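FAD-dependent oxidoreductase (Actinomadura kijaniata, PDB 3M9V) probably acts as a flavin-dependent oxidoreductase of the acyl-CoA dehydrogenase family in the biosynthesis of the sugar D-kijanose, and binds dTDP. Local coordinates at residues Asp250-Leu264 and Asp330-Lys344. Sequence-based numbering, arbitrary orientation.
Sequences DAVLAGQTVSSVSVL and DERGRQMMRHFQCAK. With TYD (thymidine-5'-diphosphate), chain B.
Val-261 lays its CA over one face of the Phe-340 ring, 3.9 Å from the centroid, in a CH-pi contact, while Val-261 CG2 comes to 3.5 Å from Phe-340 CD1. Phe-340 holds CG anti to its backbone N (chi1 -178°), which carries the flat ring across to Val-261 and to small Ser-260, whose CB sits beside Phe-340 CZ. One turn earlier, Met-337 curls its flexible chain so that CE lies 3.2 Å from Thr-257 OG1, a hydroxyl already bonded to Leu-253 O. Gly-333 lets the backbones close to 4.2 Å between its CA and that of Ala-254; a CB would strike Asp-250 O. These helices, crossing at 34°, belong to the C-terminal domain of the acyl-CoA dehydrogenase family and line the dTDP pocket: Arg-332 stretches past Ala-254 to give TYD O4 a bond of 2.7 Å from NH2, and Gln-256 NE2 donates to O2B of the diphosphate. Packing gives way to charge at the partly exposed end, where Arg-334 NH1 forms a salt bridge with Asp-250 OD2, carboxylate and guanidinium planes 80° apart, while NE and NH2 both hold Glu-331 OE1. A leucine replacing Arg-334 would probably leave Asp-250 and Glu-331 without their shared cation, Asp-250 still near like-charged Asp-330.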
loop_
_atom_site.group_PDB
_atom_site.type_symbol
_atom_site.label_atom_id
_atom_site.label_comp_id
_atom_site.label_asym_id
_atom_site.label_seq_id
_atom_site.Cartn_x
_atom_site.Cartn_y
_atom_site.Cartn_z
ATOM N N ASP A 250 15.646 30.845 -7.071
ATOM C CA ASP A 250 15.832 29.404 -6.960
ATOM C C ASP A 250 17.196 28.928 -6.457
ATOM O O ASP A 250 17.303 27.835 -5.893
ATOM C CB ASP A 250 15.481 28.702 -8.272
ATOM C CG ASP A 250 13.987 28.556 -8.472
ATOM O OD1 ASP A 250 13.214 28.745 -7.519
ATOM O OD2 ASP A 250 13.560 28.220 -9.591
ATOM N N ALA A 251 18.232 29.740 -6.644
ATOM C CA ALA A 251 19.588 29.336 -6.286
ATOM C C ALA A 251 19.697 29.047 -4.788
ATOM O O ALA A 251 20.572 28.292 -4.352
ATOM C CB ALA A 251 20.626 30.395 -6.696
ATOM N N VAL A 252 18.782 29.642 -4.033
ATOM C CA VAL A 252 18.745 29.564 -2.569
ATOM C C VAL A 252 18.304 28.179 -2.080
ATOM O O VAL A 252 18.621 27.759 -0.969
ATOM C CB VAL A 252 17.803 30.680 -2.058
ATOM C CG1 VAL A 252 17.111 30.350 -0.752
ATOM C CG2 VAL A 252 18.601 31.977 -1.932
ATOM N N LEU A 253 17.601 27.469 -2.954
ATOM C CA LEU A 253 17.221 26.091 -2.700
ATOM C C LEU A 253 18.461 25.268 -2.411
ATOM O O LEU A 253 18.353 24.283 -1.686
ATOM C CB LEU A 253 16.425 25.499 -3.873
ATOM C CG LEU A 253 15.121 26.282 -4.086
ATOM C CD1 LEU A 253 14.214 25.739 -5.201
ATOM C CD2 LEU A 253 14.274 26.487 -2.847
ATOM N N ALA A 254 19.619 25.653 -2.944
ATOM C CA ALA A 254 20.777 24.794 -2.730
ATOM C C ALA A 254 21.218 24.820 -1.272
ATOM O O ALA A 254 21.635 23.781 -0.748
ATOM C CB ALA A 254 21.965 25.206 -3.578
ATOM N N GLY A 255 21.177 25.989 -0.642
ATOM C CA GLY A 255 21.558 26.116 0.760
ATOM C C GLY A 255 20.559 25.411 1.668
ATOM O O GLY A 255 20.940 24.791 2.666
ATOM N N GLN A 256 19.274 25.495 1.328
ATOM C CA GLN A 256 18.283 24.782 2.121
ATOM C C GLN A 256 18.443 23.279 2.024
ATOM O O GLN A 256 18.088 22.527 2.942
ATOM C CB GLN A 256 16.879 25.186 1.686
ATOM C CG GLN A 256 16.615 26.628 2.045
ATOM C CD GLN A 256 15.420 27.152 1.304
ATOM O OE1 GLN A 256 14.547 26.397 0.875
ATOM N NE2 GLN A 256 15.377 28.464 1.132
ATOM N N THR A 257 19.000 22.837 0.902
ATOM C CA THR A 257 19.206 21.409 0.753
ATOM C C THR A 257 20.387 20.993 1.622
ATOM O O THR A 257 20.315 20.038 2.409
ATOM C CB THR A 257 19.398 21.044 -0.734
ATOM O OG1 THR A 257 18.183 21.332 -1.432
ATOM C CG2 THR A 257 19.712 19.549 -0.857
ATOM N N VAL A 258 21.498 21.711 1.470
ATOM C CA VAL A 258 22.680 21.435 2.270
ATOM C C VAL A 258 22.287 21.443 3.755
ATOM O O VAL A 258 22.701 20.571 4.529
ATOM C CB VAL A 258 23.840 22.408 1.929
ATOM C CG1 VAL A 258 25.000 22.234 2.913
ATOM C CG2 VAL A 258 24.390 22.167 0.499
ATOM N N SER A 259 21.489 22.430 4.156
ATOM C CA SER A 259 21.038 22.521 5.536
ATOM C C SER A 259 20.264 21.337 6.093
ATOM O O SER A 259 20.242 21.187 7.313
ATOM C CB SER A 259 20.073 23.711 5.693
ATOM O OG SER A 259 20.857 24.880 5.576
ATOM N N SER A 260 19.566 20.561 5.261
ATOM C CA SER A 260 18.603 19.614 5.808
ATOM C C SER A 260 18.678 18.191 5.288
ATOM O O SER A 260 18.164 17.283 5.939
ATOM C CB SER A 260 17.175 20.088 5.497
ATOM O OG SER A 260 16.891 21.168 6.371
ATOM N N VAL A 261 19.287 17.988 4.125
ATOM C CA VAL A 261 19.197 16.701 3.428
ATOM C C VAL A 261 19.844 15.529 4.173
ATOM O O VAL A 261 19.394 14.371 4.080
ATOM C CB VAL A 261 19.662 16.794 1.940
ATOM C CG1 VAL A 261 21.180 16.891 1.861
ATOM C CG2 VAL A 261 19.168 15.523 1.233
ATOM N N SER A 262 20.869 15.833 4.967
ATOM C CA SER A 262 21.562 14.750 5.639
ATOM C C SER A 262 20.759 14.126 6.791
ATOM O O SER A 262 21.016 13.002 7.280
ATOM C CB SER A 262 23.031 15.148 5.910
ATOM O OG SER A 262 23.144 15.987 7.045
ATOM N N VAL A 263 19.771 14.872 7.258
ATOM C CA VAL A 263 18.875 14.394 8.307
ATOM C C VAL A 263 18.094 13.141 7.890
ATOM O O VAL A 263 17.528 12.494 8.757
ATOM C CB VAL A 263 17.869 15.466 8.798
ATOM C CG1 VAL A 263 16.612 15.440 7.972
ATOM C CG2 VAL A 263 17.498 15.177 10.252
ATOM N N LEU A 264 18.087 12.797 6.601
ATOM C CA LEU A 264 17.469 11.584 6.107
ATOM C C LEU A 264 18.172 10.377 6.745
ATOM O O LEU A 264 17.503 9.376 6.958
ATOM C CB LEU A 264 17.555 11.464 4.574
ATOM C CG LEU A 264 16.691 12.437 3.741
ATOM C CD1 LEU A 264 16.679 12.222 2.218
ATOM C CD2 LEU A 264 15.250 12.546 4.297
ATOM N N ASP A 330 20.616 28.858 -10.486
ATOM C CA ASP A 330 19.211 28.529 -10.300
ATOM C C ASP A 330 18.828 27.082 -10.640
ATOM O O ASP A 330 18.170 26.422 -9.834
ATOM C CB ASP A 330 18.324 29.548 -10.994
ATOM C CG ASP A 330 18.435 30.906 -10.342
ATOM O OD1 ASP A 330 18.430 30.977 -9.095
ATOM O OD2 ASP A 330 18.529 31.914 -11.068
ATOM N N GLU A 331 19.252 26.585 -11.797
ATOM C CA GLU A 331 19.110 25.168 -12.127
ATOM C C GLU A 331 19.765 24.278 -11.061
ATOM O O GLU A 331 19.237 23.219 -10.711
ATOM C CB GLU A 331 19.730 24.898 -13.505
ATOM C CG GLU A 331 19.120 23.772 -14.335
ATOM C CD GLU A 331 17.625 23.578 -14.126
ATOM O OE1 GLU A 331 16.826 24.539 -14.212
ATOM O OE2 GLU A 331 17.230 22.425 -13.854
ATOM N N ARG A 332 20.914 24.700 -10.540
ATOM C CA ARG A 332 21.607 23.915 -9.522
ATOM C C ARG A 332 20.753 23.700 -8.267
ATOM O O ARG A 332 20.686 22.572 -7.764
ATOM C CB ARG A 332 22.919 24.586 -9.141
ATOM C CG ARG A 332 23.553 24.020 -7.882
ATOM C CD ARG A 332 24.966 24.569 -7.816
ATOM N NE ARG A 332 25.759 24.134 -6.669
ATOM C CZ ARG A 332 25.762 24.743 -5.482
ATOM N NH1 ARG A 332 26.559 24.298 -4.523
ATOM N NH2 ARG A 332 24.991 25.795 -5.242
ATOM N N GLY A 333 20.098 24.763 -7.799
ATOM C CA GLY A 333 19.232 24.779 -6.621
ATOM C C GLY A 333 17.938 24.014 -6.850
ATOM O O GLY A 333 17.480 23.285 -5.976
ATOM N N ARG A 334 17.329 24.126 -8.026
ATOM C CA ARG A 334 16.151 23.311 -8.333
ATOM C C ARG A 334 16.543 21.830 -8.356
ATOM O O ARG A 334 15.832 20.986 -7.832
ATOM C CB ARG A 334 15.526 23.726 -9.668
ATOM C CG ARG A 334 14.726 25.031 -9.594
ATOM C CD ARG A 334 13.974 25.282 -10.891
ATOM N NE ARG A 334 14.943 25.568 -11.943
ATOM C CZ ARG A 334 15.237 26.803 -12.339
ATOM N NH1 ARG A 334 14.643 27.838 -11.761
ATOM N NH2 ARG A 334 16.116 27.008 -13.310
ATOM N N GLN A 335 17.698 21.492 -8.907
ATOM C CA GLN A 335 18.026 20.084 -8.998
ATOM C C GLN A 335 18.323 19.531 -7.609
ATOM O O GLN A 335 17.911 18.427 -7.294
ATOM C CB GLN A 335 19.213 19.891 -9.942
ATOM C CG GLN A 335 18.670 19.942 -11.353
ATOM C CD GLN A 335 19.710 19.571 -12.375
ATOM O OE1 GLN A 335 20.530 18.669 -12.187
ATOM N NE2 GLN A 335 19.664 20.276 -13.500
ATOM N N MET A 336 19.037 20.283 -6.778
ATOM C CA MET A 336 19.357 19.786 -5.445
ATOM C C MET A 336 18.086 19.552 -4.638
ATOM O O MET A 336 17.919 18.490 -4.042
ATOM C CB MET A 336 20.319 20.728 -4.742
ATOM C CG MET A 336 21.718 20.679 -5.374
ATOM S SD MET A 336 22.891 21.768 -4.522
ATOM C CE MET A 336 23.059 20.974 -2.932
ATOM N N MET A 337 17.154 20.492 -4.710
ATOM C CA MET A 337 15.914 20.375 -3.962
ATOM C C MET A 337 14.990 19.250 -4.457
ATOM O O MET A 337 14.307 18.560 -3.699
ATOM C CB MET A 337 15.216 21.742 -3.924
ATOM C CG MET A 337 13.956 21.725 -3.078
ATOM S SD MET A 337 14.272 21.454 -1.304
ATOM C CE MET A 337 15.350 22.753 -0.731
ATOM N N ARG A 338 14.984 19.037 -5.763
ATOM C CA ARG A 338 14.237 17.938 -6.355
ATOM C C ARG A 338 14.797 16.574 -5.922
ATOM O O ARG A 338 14.033 15.708 -5.522
ATOM C CB ARG A 338 14.303 18.051 -7.883
ATOM C CG ARG A 338 13.575 16.893 -8.590
ATOM C CD ARG A 338 12.095 17.228 -8.714
ATOM N NE ARG A 338 11.320 16.459 -9.699
ATOM C CZ ARG A 338 11.208 16.769 -10.986
ATOM N NH1 ARG A 338 11.859 17.809 -11.482
ATOM N NH2 ARG A 338 10.461 16.032 -11.792
ATOM N N HIS A 339 16.102 16.347 -6.000
ATOM C CA HIS A 339 16.657 15.143 -5.386
ATOM C C HIS A 339 16.264 14.995 -3.921
ATOM O O HIS A 339 15.852 13.898 -3.552
ATOM C CB HIS A 339 18.186 15.083 -5.422
ATOM C CG HIS A 339 18.745 14.743 -6.772
ATOM N ND1 HIS A 339 18.861 13.446 -7.228
ATOM C CD2 HIS A 339 19.223 15.537 -7.763
ATOM C CE1 HIS A 339 19.423 13.451 -8.427
ATOM N NE2 HIS A 339 19.631 14.709 -8.782
ATOM N N PHE A 340 16.414 16.051 -3.116
ATOM C CA PHE A 340 16.057 16.064 -1.689
ATOM C C PHE A 340 14.586 15.677 -1.537
ATOM O O PHE A 340 14.231 14.748 -0.798
ATOM C CB PHE A 340 16.362 17.443 -1.071
ATOM C CG PHE A 340 16.081 17.599 0.408
ATOM C CD1 PHE A 340 15.851 16.515 1.263
ATOM C CD2 PHE A 340 16.024 18.887 0.956
ATOM C CE1 PHE A 340 15.607 16.702 2.641
ATOM C CE2 PHE A 340 15.712 19.097 2.316
ATOM C CZ PHE A 340 15.511 17.989 3.165
ATOM N N GLN A 341 13.698 16.417 -2.194
ATOM C CA GLN A 341 12.285 16.148 -1.953
ATOM C C GLN A 341 11.728 14.802 -2.460
ATOM O O GLN A 341 10.835 14.224 -1.838
ATOM C CB GLN A 341 11.402 17.332 -2.347
ATOM C CG GLN A 341 11.900 18.619 -1.648
ATOM C CD GLN A 341 11.681 18.565 -0.141
ATOM O OE1 GLN A 341 10.623 18.123 0.328
ATOM N NE2 GLN A 341 12.660 19.053 0.626
ATOM N N CYS A 342 12.209 14.323 -3.598
ATOM C CA CYS A 342 11.802 13.015 -4.102
ATOM C C CYS A 342 12.157 11.968 -3.040
ATOM O O CYS A 342 11.334 11.128 -2.697
ATOM C CB CYS A 342 12.583 12.666 -5.381
ATOM S SG CYS A 342 11.805 13.501 -6.773
ATOM N N ALA A 343 13.391 12.036 -2.558
ATOM C CA ALA A 343 13.891 11.059 -1.572
ATOM C C ALA A 343 13.193 11.180 -0.220
ATOM O O ALA A 343 12.896 10.174 0.426
ATOM C CB ALA A 343 15.418 11.161 -1.385
ATOM N N LYS A 344 12.949 12.410 0.220
ATOM C CA LYS A 344 12.259 12.658 1.485
ATOM C C LYS A 344 10.861 12.061 1.538
ATOM O O LYS A 344 10.464 11.439 2.525
ATOM C CB LYS A 344 12.165 14.174 1.783
ATOM C CG LYS A 344 11.612 14.473 3.180
ATOM C CD LYS A 344 11.514 15.989 3.466
ATOM C CE LYS A 344 11.439 16.311 4.961
ATOM N NZ LYS A 344 10.011 16.179 5.305
HETATM P PA TYD B . 19.541 28.153 4.824
HETATM O O1A TYD B . 19.450 29.015 6.068
HETATM O O2A TYD B . 19.000 26.734 4.821
HETATM O O3A TYD B . 18.920 28.955 3.579
HETATM P PB TYD B . 17.907 30.156 3.916
HETATM O O1B TYD B . 17.069 29.611 5.058
HETATM O O2B TYD B . 17.180 30.205 2.587
HETATM O O3B TYD B . 18.847 31.305 4.233
HETATM O "O5'" TYD B . 21.036 28.147 4.219
HETATM C "C5'" TYD B . 21.669 29.312 3.692
HETATM C "C4'" TYD B . 23.112 28.861 3.873
HETATM O "O4'" TYD B . 23.432 27.816 2.964
HETATM C "C3'" TYD B . 24.148 29.949 3.668
HETATM O "O3'" TYD B . 24.682 30.080 4.988
HETATM C "C2'" TYD B . 25.236 29.289 2.835
HETATM C "C1'" TYD B . 24.820 27.837 2.619
HETATM N N1 TYD B . 24.951 27.465 1.203
HETATM C C2 TYD B . 25.612 26.365 0.849
HETATM O O2 TYD B . 26.138 25.652 1.737
HETATM N N3 TYD B . 25.722 26.047 -0.460
HETATM C C4 TYD B . 25.158 26.818 -1.419
HETATM O O4 TYD B . 25.274 26.497 -2.620
HETATM C C5 TYD B . 24.472 27.966 -1.062
HETATM C C5M TYD B . 23.820 28.896 -2.051
HETATM C C6 TYD B . 24.382 28.263 0.291
HETATM O O HOH W 1 22.694 27.117 -6.224
#